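Local coordinates for protein alginate lyase (Paenibacillus sp. FPU-7, PDB 6KFN) that cleaves the polysaccharide alginate as a lyase (EC 4.2.2.3), probably by beta-elimination, on a right-handed beta-helix scaffold, at residues 238-243 and 259-264; 268-273 and 290-295; 196-201 and 225-230; 255-260 and 280-285. All coordinates share one frame; numbering follows the deposited sequence. Where two conformers were deposited one is given.

Interaction 1: 238-243 and 259-264; sequences VDAFQV and NTVYLD. With NA (sodium ion), chain C.
Ala240 and Phe241 face Val261, Leu263 and Asn259 across the interior of a right-handed parallel beta-helix. The chain turns a corner at Ala240, and strands 241-243 and 260-262 belong to different walls of the coil. No hydrogen bond joins the two segments. Apolar side chains fill the space between them.

The tight part is centred on the methyl of Ala240. Its CB lies 3.9 Å from Val261 CG1 and 4.1 Å from Leu263 CD2. The same CB sits over the centre of one face of the Phe241 ring. Phe241 CG stands anti to the carbonyl carbon (chi1 -50°), and the ring reaches across to the other wall. There its CZ meets Val261 CG1 at 4.0 Å. At the ring edge, CE2 lies 4.0 Å from Asn259 CB. The Asn259 amide is turned 63° from the ring plane, and its polar end is used elsewhere: OD1 accepts from Asn227 N, and ND2 donates to Ile224 O. Val270 and Ile215 pack against this core from neighbouring strands.

The other side of segment 238-243 is polar and watery. Gln242 makes no contact with 259-264 and reaches a sodium ion that also binds three waters, Tyr210 O and Asp212 OD1. An extended chain (chi2 172°) carries its amide out to the ion. Gln242 NE2 donates to Asp239 OD2 at 2.9 Å, which fixes the rotation of the amide. Asp239 OD2 receives this bond on its anti lone pair, and Gln242 OE1 is left directed at the sodium ion, 2.4 Å away.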
loop_
_atom_site.group_PDB
_atom_site.type_symbol
_atom_site.label_atom_id
_atom_site.label_comp_id
_atom_site.label_asym_id
_atom_site.label_seq_id
_atom_site.Cartn_x
_atom_site.Cartn_y
_atom_site.Cartn_z
ATOM N N VAL A 238 -19.575 -0.838 -3.134
ATOM C CA VAL A 238 -20.505 -0.568 -4.217
ATOM C C VAL A 238 -20.004 -1.074 -5.568
ATOM O O VAL A 238 -20.812 -1.420 -6.425
ATOM C CB VAL A 238 -20.813 0.946 -4.254
ATOM C CG1 VAL A 238 -21.564 1.327 -5.518
ATOM C CG2 VAL A 238 -21.563 1.322 -2.982
ATOM N N ASP A 239 -18.691 -1.094 -5.783
ATOM C CA ASP A 239 -18.044 -1.545 -7.003
ATOM C C ASP A 239 -16.768 -2.258 -6.589
ATOM O O ASP A 239 -16.185 -1.935 -5.563
ATOM C CB ASP A 239 -17.670 -0.387 -7.932
ATOM C CG ASP A 239 -18.837 0.423 -8.435
ATOM O OD1 ASP A 239 -19.767 -0.174 -9.020
ATOM O OD2 ASP A 239 -18.794 1.673 -8.255
ATOM N N ALA A 240 -16.281 -3.189 -7.427
ATOM C CA ALA A 240 -14.955 -3.761 -7.168
ATOM C C ALA A 240 -13.863 -2.697 -7.348
ATOM O O ALA A 240 -13.041 -2.458 -6.455
ATOM C CB ALA A 240 -14.675 -4.948 -8.081
ATOM N N PHE A 241 -13.839 -2.084 -8.543
ATOM C CA PHE A 241 -12.800 -1.142 -8.922
ATOM C C PHE A 241 -13.472 0.094 -9.523
ATOM O O PHE A 241 -14.447 -0.030 -10.270
ATOM C CB PHE A 241 -11.840 -1.746 -9.970
ATOM C CG PHE A 241 -11.308 -3.121 -9.606
ATOM C CD1 PHE A 241 -10.646 -3.347 -8.406
ATOM C CD2 PHE A 241 -11.467 -4.184 -10.475
ATOM C CE1 PHE A 241 -10.143 -4.593 -8.091
ATOM C CE2 PHE A 241 -10.960 -5.444 -10.173
ATOM C CZ PHE A 241 -10.311 -5.651 -8.981
ATOM N N GLN A 242 -12.929 1.261 -9.199
ATOM C CA GLN A 242 -13.383 2.518 -9.766
ATOM C C GLN A 242 -12.221 3.257 -10.392
ATOM O O GLN A 242 -11.061 3.055 -10.014
ATOM C CB GLN A 242 -14.025 3.407 -8.692
ATOM C CG GLN A 242 -15.258 2.769 -8.073
ATOM C CD GLN A 242 -15.802 3.507 -6.886
ATOM O OE1 GLN A 242 -15.152 4.383 -6.305
ATOM N NE2 GLN A 242 -16.993 3.135 -6.467
ATOM N N VAL A 243 -12.556 4.133 -11.339
ATOM C CA VAL A 243 -11.610 5.064 -11.933
ATOM C C VAL A 243 -12.277 6.441 -11.888
ATOM O O VAL A 243 -13.455 6.552 -12.246
ATOM C CB VAL A 243 -11.217 4.688 -13.382
ATOM C CG1 VAL A 243 -9.978 5.449 -13.827
ATOM C CG2 VAL A 243 -10.996 3.184 -13.539
ATOM N N ASN A 259 -8.628 -10.339 -13.519
ATOM C CA ASN A 259 -9.047 -10.264 -12.124
ATOM C C ASN A 259 -10.305 -11.121 -11.934
ATOM O O ASN A 259 -11.083 -11.275 -12.865
ATOM C CB ASN A 259 -9.362 -8.814 -11.729
ATOM C CG ASN A 259 -8.158 -7.916 -11.906
ATOM O OD1 ASN A 259 -7.220 -7.958 -11.122
ATOM N ND2 ASN A 259 -8.171 -7.101 -12.957
ATOM N N THR A 260 -10.507 -11.621 -10.727
ATOM C CA THR A 260 -11.694 -12.357 -10.361
ATOM C C THR A 260 -12.302 -11.698 -9.142
ATOM O O THR A 260 -11.599 -11.491 -8.142
ATOM C CB THR A 260 -11.367 -13.818 -10.069
ATOM O OG1 THR A 260 -10.808 -14.407 -11.236
ATOM C CG2 THR A 260 -12.639 -14.576 -9.687
ATOM N N VAL A 261 -13.573 -11.351 -9.227
ATOM C CA VAL A 261 -14.247 -10.685 -8.136
ATOM C C VAL A 261 -15.542 -11.382 -7.791
ATOM O O VAL A 261 -16.341 -11.748 -8.654
ATOM C CB VAL A 261 -14.431 -9.177 -8.422
ATOM C CG1 VAL A 261 -13.071 -8.468 -8.500
ATOM C CG2 VAL A 261 -15.238 -8.908 -9.691
ATOM N N TYR A 262 -15.759 -11.510 -6.477
ATOM C CA TYR A 262 -16.913 -12.167 -5.883
ATOM C C TYR A 262 -17.728 -11.075 -5.218
ATOM O O TYR A 262 -17.389 -10.603 -4.118
ATOM C CB TYR A 262 -16.455 -13.250 -4.887
ATOM C CG TYR A 262 -15.651 -14.341 -5.512
ATOM C CD1 TYR A 262 -16.265 -15.454 -6.081
ATOM C CD2 TYR A 262 -14.262 -14.266 -5.588
ATOM C CE1 TYR A 262 -15.542 -16.436 -6.712
ATOM C CE2 TYR A 262 -13.525 -15.230 -6.214
ATOM C CZ TYR A 262 -14.157 -16.344 -6.777
ATOM O OH TYR A 262 -13.458 -17.323 -7.416
ATOM N N LEU A 263 -18.787 -10.639 -5.906
ATOM C CA LEU A 263 -19.530 -9.437 -5.578
ATOM C C LEU A 263 -20.936 -9.678 -5.035
ATOM O O LEU A 263 -21.668 -8.716 -4.828
ATOM C CB LEU A 263 -19.571 -8.493 -6.777
ATOM C CG LEU A 263 -18.181 -8.035 -7.258
ATOM C CD1 LEU A 263 -18.314 -7.156 -8.502
ATOM C CD2 LEU A 263 -17.369 -7.367 -6.188
ATOM N N ASP A 264 -21.297 -10.954 -4.786
ATOM C CA ASP A 264 -22.483 -11.375 -4.050
ATOM C C ASP A 264 -23.799 -11.244 -4.814
ATOM O O ASP A 264 -24.608 -12.184 -4.806
ATOM C CB ASP A 264 -22.627 -10.676 -2.697
ATOM C CG ASP A 264 -21.361 -10.803 -1.883
ATOM O OD1 ASP A 264 -20.976 -11.957 -1.566
ATOM O OD2 ASP A 264 -20.734 -9.782 -1.583
HETATM NA NA NA C . -15.356 5.452 -4.189
HETATM O O HOH W 1 -13.713 3.913 -3.454
HETATM O O HOH W 2 -13.746 7.168 -4.485
HETATM O O HOH W 3 -17.016 6.967 -4.912
#

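Interaction 2: 268-273 and 290-295; sequences PYVVNA and GNLYQG
With chi1 at -80°, Tyr269 keeps CG beside its backbone N, and this swings the ring across the neighbouring segment. Asn291 takes the same kind of first torsion (chi1 -74°), which lays its side chain over the ring. The ring is covered on both faces. Asn291 CB lies 3.5 Å from the centroid of the Tyr269 ring, almost on its normal, in a CH-pi contact. The Asn291 amide is stacked on the ring, with planes 15° apart, and its ND2 donates to Ala267 O. On the opposite face Gln294 CB makes a second CH-pi contact, 3.9 Å from the Tyr269 centroid. With an alanine here, Asn291 CB and Gln294 CB would probably lose the ring between them, and a gap would open.

The backbones pair in parallel at Val271-Tyr293 and Asn272-Gln294. Val271 N donates to Leu292 O at 3.1 Å. Gln294 N returns a bond to Val271 O at 3.0 Å, and Ala273 N reaches Gln294 O at 2.8 Å. Leu292 O also takes a weak bond from Val270 N at the corner of the chain. On the face of the sheet that carries Val271 and Tyr293, Val271 CB touches Tyr293 CD1 at 3.8 Å. The Tyr293 hydroxyl bonds to Asn284.

Strand 293-294 is an edge strand of its parallel sheet within this chain. Backbone bonds set its register, while the partly exposed ring of Tyr269 adds dispersion and CH-pi attraction rather than charge pairing.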
loop_
_atom_site.group_PDB
_atom_site.type_symbol
_atom_site.label_atom_id
_atom_site.label_comp_id
_atom_site.label_asym_id
_atom_site.label_seq_id
_atom_site.Cartn_x
_atom_site.Cartn_y
_atom_site.Cartn_z
ATOM N N PRO A 268 -23.118 -4.468 -8.089
ATOM C CA PRO A 268 -21.792 -3.822 -8.161
ATOM C C PRO A 268 -21.148 -3.992 -9.538
ATOM O O PRO A 268 -21.255 -5.041 -10.163
ATOM C CB PRO A 268 -21.008 -4.575 -7.082
ATOM C CG PRO A 268 -22.062 -4.949 -6.066
ATOM C CD PRO A 268 -23.247 -5.350 -6.901
ATOM N N TYR A 269 -20.434 -2.969 -9.998
ATOM C CA TYR A 269 -19.661 -3.102 -11.225
ATOM C C TYR A 269 -18.287 -3.689 -10.923
ATOM O O TYR A 269 -17.724 -3.502 -9.836
ATOM C CB TYR A 269 -19.524 -1.750 -11.949
ATOM C CG TYR A 269 -20.765 -1.421 -12.732
ATOM C CD1 TYR A 269 -21.907 -0.869 -12.121
ATOM C CD2 TYR A 269 -20.852 -1.722 -14.060
ATOM C CE1 TYR A 269 -23.053 -0.640 -12.856
ATOM C CE2 TYR A 269 -21.987 -1.516 -14.792
ATOM C CZ TYR A 269 -23.084 -0.993 -14.154
ATOM O OH TYR A 269 -24.269 -0.763 -14.845
ATOM N N VAL A 270 -17.725 -4.377 -11.924
ATOM C CA VAL A 270 -16.331 -4.763 -11.872
ATOM C C VAL A 270 -15.422 -3.558 -12.023
ATOM O O VAL A 270 -14.528 -3.322 -11.203
ATOM C CB VAL A 270 -16.045 -5.865 -12.910
ATOM C CG1 VAL A 270 -14.572 -6.255 -12.867
ATOM C CG2 VAL A 270 -16.922 -7.079 -12.665
ATOM N N VAL A 271 -15.645 -2.783 -13.105
ATOM C CA VAL A 271 -14.955 -1.506 -13.294
ATOM C C VAL A 271 -15.994 -0.432 -13.539
ATOM O O VAL A 271 -16.735 -0.504 -14.532
ATOM C CB VAL A 271 -13.935 -1.509 -14.446
ATOM C CG1 VAL A 271 -13.266 -0.129 -14.561
ATOM C CG2 VAL A 271 -12.901 -2.608 -14.264
ATOM N N ASN A 272 -16.033 0.559 -12.653
ATOM C CA ASN A 272 -16.892 1.739 -12.799
ATOM C C ASN A 272 -15.966 2.929 -13.057
ATOM O O ASN A 272 -15.365 3.470 -12.119
ATOM C CB ASN A 272 -17.740 1.928 -11.556
ATOM C CG ASN A 272 -18.714 3.046 -11.706
ATOM O OD1 ASN A 272 -18.883 3.622 -12.800
ATOM N ND2 ASN A 272 -19.415 3.351 -10.622
ATOM N N ALA A 273 -15.821 3.279 -14.340
ATOM C CA ALA A 273 -14.967 4.380 -14.753
ATOM C C ALA A 273 -15.860 5.614 -14.878
ATOM O O ALA A 273 -16.671 5.710 -15.799
ATOM C CB ALA A 273 -14.275 4.055 -16.073
ATOM N N GLY A 290 -23.610 -10.442 -13.356
ATOM C CA GLY A 290 -24.088 -9.119 -13.005
ATOM C C GLY A 290 -23.323 -8.048 -13.734
ATOM O O GLY A 290 -22.727 -8.301 -14.790
ATOM N N ASN A 291 -23.384 -6.840 -13.197
ATOM C CA ASN A 291 -22.842 -5.692 -13.881
ATOM C C ASN A 291 -21.322 -5.800 -14.057
ATOM O O ASN A 291 -20.582 -6.147 -13.140
ATOM C CB ASN A 291 -23.200 -4.465 -13.086
ATOM C CG ASN A 291 -24.677 -4.098 -13.225
ATOM O OD1 ASN A 291 -25.323 -4.462 -14.212
ATOM N ND2 ASN A 291 -25.190 -3.379 -12.275
ATOM N N LEU A 292 -20.873 -5.442 -15.253
ATOM C CA LEU A 292 -19.494 -5.600 -15.655
ATOM C C LEU A 292 -18.792 -4.234 -15.668
ATOM O O LEU A 292 -18.108 -3.870 -14.709
ATOM C CB LEU A 292 -19.443 -6.368 -16.973
ATOM C CG LEU A 292 -18.058 -6.842 -17.375
ATOM C CD1 LEU A 292 -17.392 -7.788 -16.324
ATOM C CD2 LEU A 292 -18.154 -7.459 -18.760
ATOM N N TYR A 293 -19.007 -3.464 -16.729
ATOM C CA TYR A 293 -18.289 -2.217 -16.931
ATOM C C TYR A 293 -19.242 -1.051 -17.131
ATOM O O TYR A 293 -20.274 -1.158 -17.802
ATOM C CB TYR A 293 -17.333 -2.330 -18.162
ATOM C CG TYR A 293 -16.415 -3.535 -18.069
ATOM C CD1 TYR A 293 -15.659 -3.780 -16.941
ATOM C CD2 TYR A 293 -16.289 -4.425 -19.125
ATOM C CE1 TYR A 293 -14.859 -4.869 -16.847
ATOM C CE2 TYR A 293 -15.451 -5.536 -19.041
ATOM C CZ TYR A 293 -14.753 -5.757 -17.878
ATOM O OH TYR A 293 -13.918 -6.855 -17.722
ATOM N N GLN A 294 -18.856 0.092 -16.574
ATOM C CA GLN A 294 -19.550 1.360 -16.776
ATOM C C GLN A 294 -18.515 2.417 -17.112
ATOM O O GLN A 294 -17.432 2.450 -16.518
ATOM C CB GLN A 294 -20.378 1.759 -15.534
ATOM C CG GLN A 294 -21.391 2.863 -15.921
ATOM C CD GLN A 294 -22.343 3.304 -14.842
ATOM O OE1 GLN A 294 -22.095 2.987 -13.677
ATOM N NE2 GLN A 294 -23.336 4.027 -15.157
ATOM N N GLY A 295 -18.872 3.278 -18.066
ATOM C CA GLY A 295 -18.037 4.369 -18.488
ATOM C C GLY A 295 -17.289 4.060 -19.775
ATOM O O GLY A 295 -17.703 3.254 -20.605
#

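Interaction 3: 196-201 and 225-230; sequences ENSVFN and RNNIGY
Strands 199-201 and 228-230 run parallel, 6° from alignment, and their axes come within 4.7 Å. Their bonds alternate: Ile228 N to Ser198 O, Phe200 N to Ile228 O, and Tyr230 N to Phe200 O at 2.8 Å. Before them, Glu196 pairs with Arg225, and Asn197 N donates to Arg225 O.

Between these paired regions the chain bends, and a side chain takes over the ladder. Asn227 OD1 accepts Ser198 N at 2.9 Å, in the carbonyl plane and on a lone pair. Asn227 CB also packs on Phe200 CE2, at 3.7 Å.

On the outer side Glu196 and Arg225 lie side by side. Arg225 presents NE and NH2 in its guanidinium plane, and both grip Glu196 OE1, at 3.0 Å and 2.9 Å. Glu196 OE2 is bonded to Ser171. A methionine in place of Arg225 would probably leave Glu196 OE1 without its charged mate. Val199 CG1 meets the edge of the Tyr230 ring at CE2, 3.7 Å away. A water bridges Asn197 OD1 and Asn226 ND2.

Parallel pairing of successive coils, with a buried asparagine at the bend that bonds the backbone of the preceding coil, is typical of the asparagine ladder of right-handed beta-helices.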
loop_
_atom_site.group_PDB
_atom_site.type_symbol
_atom_site.label_atom_id
_atom_site.label_comp_id
_atom_site.label_asym_id
_atom_site.label_seq_id
_atom_site.Cartn_x
_atom_site.Cartn_y
_atom_site.Cartn_z
ATOM N N GLU A 196 -0.810 -6.437 -8.695
ATOM C CA GLU A 196 -0.854 -7.756 -9.328
ATOM C C GLU A 196 -0.881 -8.843 -8.284
ATOM O O GLU A 196 -0.288 -8.730 -7.197
ATOM C CB GLU A 196 0.349 -7.990 -10.275
ATOM C CG GLU A 196 1.686 -7.982 -9.532
ATOM C CD GLU A 196 2.885 -8.285 -10.413
ATOM O OE1 GLU A 196 2.743 -8.164 -11.656
ATOM O OE2 GLU A 196 3.969 -8.586 -9.849
ATOM N N ASN A 197 -1.533 -9.953 -8.631
ATOM C CA ASN A 197 -1.440 -11.202 -7.876
ATOM C C ASN A 197 -1.848 -11.052 -6.411
ATOM O O ASN A 197 -1.336 -11.788 -5.555
ATOM C CB ASN A 197 -0.040 -11.815 -7.981
ATOM C CG ASN A 197 0.426 -11.951 -9.402
ATOM O OD1 ASN A 197 -0.321 -12.237 -10.276
ATOM N ND2 ASN A 197 1.722 -11.763 -9.610
ATOM N N SER A 198 -2.745 -10.127 -6.128
ATOM C CA SER A 198 -3.098 -9.764 -4.771
ATOM C C SER A 198 -4.521 -10.242 -4.443
ATOM O O SER A 198 -5.280 -10.636 -5.322
ATOM C CB SER A 198 -2.911 -8.261 -4.569
ATOM O OG SER A 198 -1.513 -7.930 -4.664
ATOM N N VAL A 199 -4.840 -10.217 -3.144
ATOM C CA VAL A 199 -6.111 -10.717 -2.646
ATOM C C VAL A 199 -6.705 -9.665 -1.724
ATOM O O VAL A 199 -6.047 -9.223 -0.774
ATOM C CB VAL A 199 -5.972 -12.061 -1.914
ATOM C CG1 VAL A 199 -7.356 -12.536 -1.422
ATOM C CG2 VAL A 199 -5.337 -13.095 -2.820
ATOM N N PHE A 200 -7.953 -9.291 -1.996
ATOM C CA PHE A 200 -8.659 -8.241 -1.271
ATOM C C PHE A 200 -9.795 -8.866 -0.468
ATOM O O PHE A 200 -10.756 -9.383 -1.035
ATOM C CB PHE A 200 -9.216 -7.211 -2.249
ATOM C CG PHE A 200 -8.204 -6.735 -3.260
ATOM C CD1 PHE A 200 -6.918 -6.344 -2.873
ATOM C CD2 PHE A 200 -8.506 -6.732 -4.613
ATOM C CE1 PHE A 200 -5.973 -5.977 -3.831
ATOM C CE2 PHE A 200 -7.574 -6.338 -5.564
ATOM C CZ PHE A 200 -6.301 -5.970 -5.181
ATOM N N ASN A 201 -9.689 -8.799 0.861
ATOM C CA ASN A 201 -10.758 -9.229 1.766
ATOM C C ASN A 201 -11.522 -7.976 2.153
ATOM O O ASN A 201 -11.079 -7.182 2.984
ATOM C CB ASN A 201 -10.176 -9.935 2.985
ATOM C CG ASN A 201 -11.253 -10.370 3.961
ATOM O OD1 ASN A 201 -12.388 -9.876 3.897
ATOM N ND2 ASN A 201 -10.901 -11.250 4.858
ATOM N N ARG A 225 -3.896 -6.343 -12.434
ATOM C CA ARG A 225 -3.894 -7.628 -13.108
ATOM C C ARG A 225 -3.837 -8.810 -12.144
ATOM O O ARG A 225 -3.083 -8.845 -11.182
ATOM C CB ARG A 225 -2.722 -7.730 -14.123
ATOM C CG ARG A 225 -1.360 -7.614 -13.551
ATOM C CD ARG A 225 -0.299 -7.672 -14.634
ATOM N NE ARG A 225 1.055 -7.486 -14.099
ATOM C CZ ARG A 225 2.036 -6.873 -14.712
ATOM N NH1 ARG A 225 1.872 -6.367 -15.923
ATOM N NH2 ARG A 225 3.183 -6.750 -14.093
ATOM N N ASN A 226 -4.661 -9.815 -12.453
ATOM C CA ASN A 226 -4.541 -11.124 -11.809
ATOM C C ASN A 226 -4.761 -11.048 -10.299
ATOM O O ASN A 226 -4.130 -11.800 -9.541
ATOM C CB ASN A 226 -3.210 -11.784 -12.162
ATOM C CG ASN A 226 -3.040 -11.837 -13.662
ATOM O OD1 ASN A 226 -3.999 -12.053 -14.412
ATOM N ND2 ASN A 226 -1.844 -11.449 -14.141
ATOM N N ASN A 227 -5.694 -10.216 -9.868
ATOM C CA ASN A 227 -6.061 -10.080 -8.459
ATOM C C ASN A 227 -7.394 -10.786 -8.205
ATOM O O ASN A 227 -8.168 -11.009 -9.123
ATOM C CB ASN A 227 -6.185 -8.626 -8.064
ATOM C CG ASN A 227 -4.907 -7.856 -8.366
ATOM O OD1 ASN A 227 -3.882 -8.061 -7.742
ATOM N ND2 ASN A 227 -4.975 -6.947 -9.345
ATOM N N ILE A 228 -7.649 -11.073 -6.931
ATOM C CA ILE A 228 -8.912 -11.661 -6.487
ATOM C C ILE A 228 -9.509 -10.754 -5.420
ATOM O O ILE A 228 -8.818 -10.408 -4.453
ATOM C CB ILE A 228 -8.706 -13.081 -5.899
ATOM C CG1 ILE A 228 -8.088 -14.001 -6.938
ATOM C CG2 ILE A 228 -10.050 -13.616 -5.390
ATOM C CD1 ILE A 228 -7.599 -15.342 -6.351
ATOM N N GLY A 229 -10.775 -10.373 -5.600
ATOM C CA GLY A 229 -11.466 -9.568 -4.603
ATOM C C GLY A 229 -12.716 -10.245 -4.073
ATOM O O GLY A 229 -13.517 -10.768 -4.845
ATOM N N TYR A 230 -12.856 -10.202 -2.745
ATOM C CA TYR A 230 -13.996 -10.783 -2.044
ATOM C C TYR A 230 -14.783 -9.670 -1.371
ATOM O O TYR A 230 -14.317 -9.061 -0.396
ATOM C CB TYR A 230 -13.513 -11.775 -0.966
ATOM C CG TYR A 230 -12.763 -12.948 -1.504
ATOM C CD1 TYR A 230 -13.424 -14.000 -2.105
ATOM C CD2 TYR A 230 -11.387 -13.049 -1.397
ATOM C CE1 TYR A 230 -12.757 -15.107 -2.582
ATOM C CE2 TYR A 230 -10.697 -14.159 -1.843
ATOM C CZ TYR A 230 -11.394 -15.207 -2.433
ATOM O OH TYR A 230 -10.760 -16.326 -2.912
HETATM O O HOH W 4 0.474 -10.691 -12.726
HETATM O O HOH W 5 -4.526 -13.028 -6.852
#

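Interaction 4: 255-260 and 280-285; sequences TFTGNT and SAAGNQ
An asparagine ladder at a bend of the beta-helix joins Asn259 and Asn284, which lie side by side with amide planes 12° apart. Asn284 OD1 takes two bonds from one residue: Asn259 N at 2.9 Å and Asn259 ND2 at 3.0 Å. Both donors are tilted from its carbonyl plane. Asn284 CG lies beside its backbone N (chi1 -59°), and its ND2 turns back to Phe256 O, 3.0 Å away. That donor sits well above the carbonyl plane. Phe256 O also accepts Ala282 N in the plane, so two bonds grip it.

These amides span the bend between two runs of parallel pairing, the repeating coil-on-coil contact of the right-handed beta-helix. On one side of the bend, the axes of strands 255-257 and 280-282 come within 4.7 Å, with Phe256 N bonded to Ser280 O. Gly258 and Gly283 form the bend itself, both with positive phi. Gly258 N reaches Ala282 O at 3.1 Å. Beyond it, Gln285 N bonds to Asn259 O at 2.8 Å.

The inner side is apolar, where the Phe256 ring meets Phe241 and Val243. The outer side is wet. One water lies 2.7 Å from Thr260 OG1, and another lies 2.8 Å from Gly283 O.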
loop_
_atom_site.group_PDB
_atom_site.type_symbol
_atom_site.label_atom_id
_atom_site.label_comp_id
_atom_site.label_asym_id
_atom_site.label_seq_id
_atom_site.Cartn_x
_atom_site.Cartn_y
_atom_site.Cartn_z
ATOM N N THR A 255 -5.748 -0.192 -16.817
ATOM C CA THR A 255 -5.925 -1.496 -17.432
ATOM C C THR A 255 -6.284 -2.518 -16.361
ATOM O O THR A 255 -5.594 -2.613 -15.361
ATOM C CB THR A 255 -4.651 -1.923 -18.170
ATOM O OG1 THR A 255 -4.337 -0.975 -19.169
ATOM C CG2 THR A 255 -4.784 -3.322 -18.760
ATOM N N PHE A 256 -7.346 -3.289 -16.610
ATOM C CA PHE A 256 -7.819 -4.315 -15.688
ATOM C C PHE A 256 -7.878 -5.635 -16.431
ATOM O O PHE A 256 -8.744 -5.821 -17.292
ATOM C CB PHE A 256 -9.234 -3.982 -15.168
ATOM C CG PHE A 256 -9.295 -2.721 -14.361
ATOM C CD1 PHE A 256 -9.474 -1.474 -14.960
ATOM C CD2 PHE A 256 -9.177 -2.759 -12.968
ATOM C CE1 PHE A 256 -9.530 -0.319 -14.214
ATOM C CE2 PHE A 256 -9.225 -1.588 -12.213
ATOM C CZ PHE A 256 -9.420 -0.372 -12.835
ATOM N N THR A 257 -6.963 -6.551 -16.117
ATOM C CA THR A 257 -6.942 -7.829 -16.806
ATOM C C THR A 257 -6.846 -8.974 -15.826
ATOM O O THR A 257 -6.101 -8.941 -14.856
ATOM C CB THR A 257 -5.846 -7.943 -17.852
ATOM O OG1 THR A 257 -4.613 -7.758 -17.223
ATOM C CG2 THR A 257 -6.016 -6.923 -18.934
ATOM N N GLY A 258 -7.586 -10.049 -16.117
ATOM C CA GLY A 258 -7.390 -11.292 -15.404
ATOM C C GLY A 258 -7.799 -11.272 -13.943
ATOM O O GLY A 258 -7.324 -12.142 -13.202
ATOM N N ASN A 259 -8.628 -10.339 -13.519
ATOM C CA ASN A 259 -9.047 -10.264 -12.124
ATOM C C ASN A 259 -10.305 -11.121 -11.934
ATOM O O ASN A 259 -11.083 -11.275 -12.865
ATOM C CB ASN A 259 -9.362 -8.814 -11.729
ATOM C CG ASN A 259 -8.158 -7.916 -11.906
ATOM O OD1 ASN A 259 -7.220 -7.958 -11.122
ATOM N ND2 ASN A 259 -8.171 -7.101 -12.957
ATOM N N THR A 260 -10.507 -11.621 -10.727
ATOM C CA THR A 260 -11.694 -12.357 -10.361
ATOM C C THR A 260 -12.302 -11.698 -9.142
ATOM O O THR A 260 -11.599 -11.491 -8.142
ATOM C CB THR A 260 -11.367 -13.818 -10.069
ATOM O OG1 THR A 260 -10.808 -14.407 -11.236
ATOM C CG2 THR A 260 -12.639 -14.576 -9.687
ATOM N N SER A 280 -9.256 0.069 -19.923
ATOM C CA SER A 280 -9.351 -1.104 -20.776
ATOM C C SER A 280 -9.511 -2.313 -19.871
ATOM O O SER A 280 -8.970 -2.341 -18.768
ATOM C CB SER A 280 -8.107 -1.265 -21.656
ATOM O OG SER A 280 -7.865 -0.118 -22.463
ATOM N N ALA A 281 -10.219 -3.328 -20.365
ATOM C CA ALA A 281 -10.494 -4.501 -19.552
ATOM C C ALA A 281 -10.548 -5.737 -20.431
ATOM O O ALA A 281 -11.093 -5.715 -21.539
ATOM C CB ALA A 281 -11.791 -4.295 -18.799
ATOM N N ALA A 282 -10.014 -6.836 -19.916
ATOM C CA ALA A 282 -10.090 -8.118 -20.596
ATOM C C ALA A 282 -9.857 -9.237 -19.595
ATOM O O ALA A 282 -9.073 -9.100 -18.667
ATOM C CB ALA A 282 -9.040 -8.246 -21.707
ATOM N N GLY A 283 -10.588 -10.333 -19.778
ATOM C CA GLY A 283 -10.303 -11.512 -18.999
ATOM C C GLY A 283 -10.688 -11.439 -17.552
ATOM O O GLY A 283 -10.188 -12.242 -16.758
ATOM N N ASN A 284 -11.545 -10.519 -17.161
ATOM C CA ASN A 284 -12.008 -10.438 -15.782
ATOM C C ASN A 284 -13.216 -11.353 -15.617
ATOM O O ASN A 284 -14.003 -11.547 -16.536
ATOM C CB ASN A 284 -12.361 -9.012 -15.410
ATOM C CG ASN A 284 -11.174 -8.081 -15.572
ATOM O OD1 ASN A 284 -10.152 -8.248 -14.900
ATOM N ND2 ASN A 284 -11.288 -7.097 -16.441
ATOM N N GLN A 285 -13.325 -11.958 -14.448
ATOM C CA GLN A 285 -14.389 -12.883 -14.100
ATOM C C GLN A 285 -15.159 -12.324 -12.920
ATOM O O GLN A 285 -14.573 -11.945 -11.917
ATOM C CB GLN A 285 -13.804 -14.245 -13.751
ATOM C CG GLN A 285 -13.142 -14.954 -14.905
ATOM C CD GLN A 285 -12.494 -16.288 -14.522
ATOM O OE1 GLN A 285 -11.307 -16.502 -14.766
ATOM N NE2 GLN A 285 -13.277 -17.196 -13.940
HETATM O O HOH W 6 -10.164 -13.842 -14.409
HETATM O O HOH W 7 -10.749 -17.037 -11.693
#

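Interaction 1 is the buried core contact. It spans the inside of the coil by apolar packing, without a hydrogen bond between its segments. Interactions 2, 3 and 4 instead join successive coils through parallel backbone bonds and are partly exposed. Interactions 3 and 4 lie on neighbouring strands and share the amide ladder, which runs from Asn227 to Asn259 and Asn284. Asn259 and Thr260 belong to both interactions 1 and 4. Interaction 2 pairs the strand after 241-243 with the last of its sheet, and Tyr293 OH meets Asn284 of interaction 4. Charge pairing between segments appears in interaction 3, and ring-face contacts mark interaction 2.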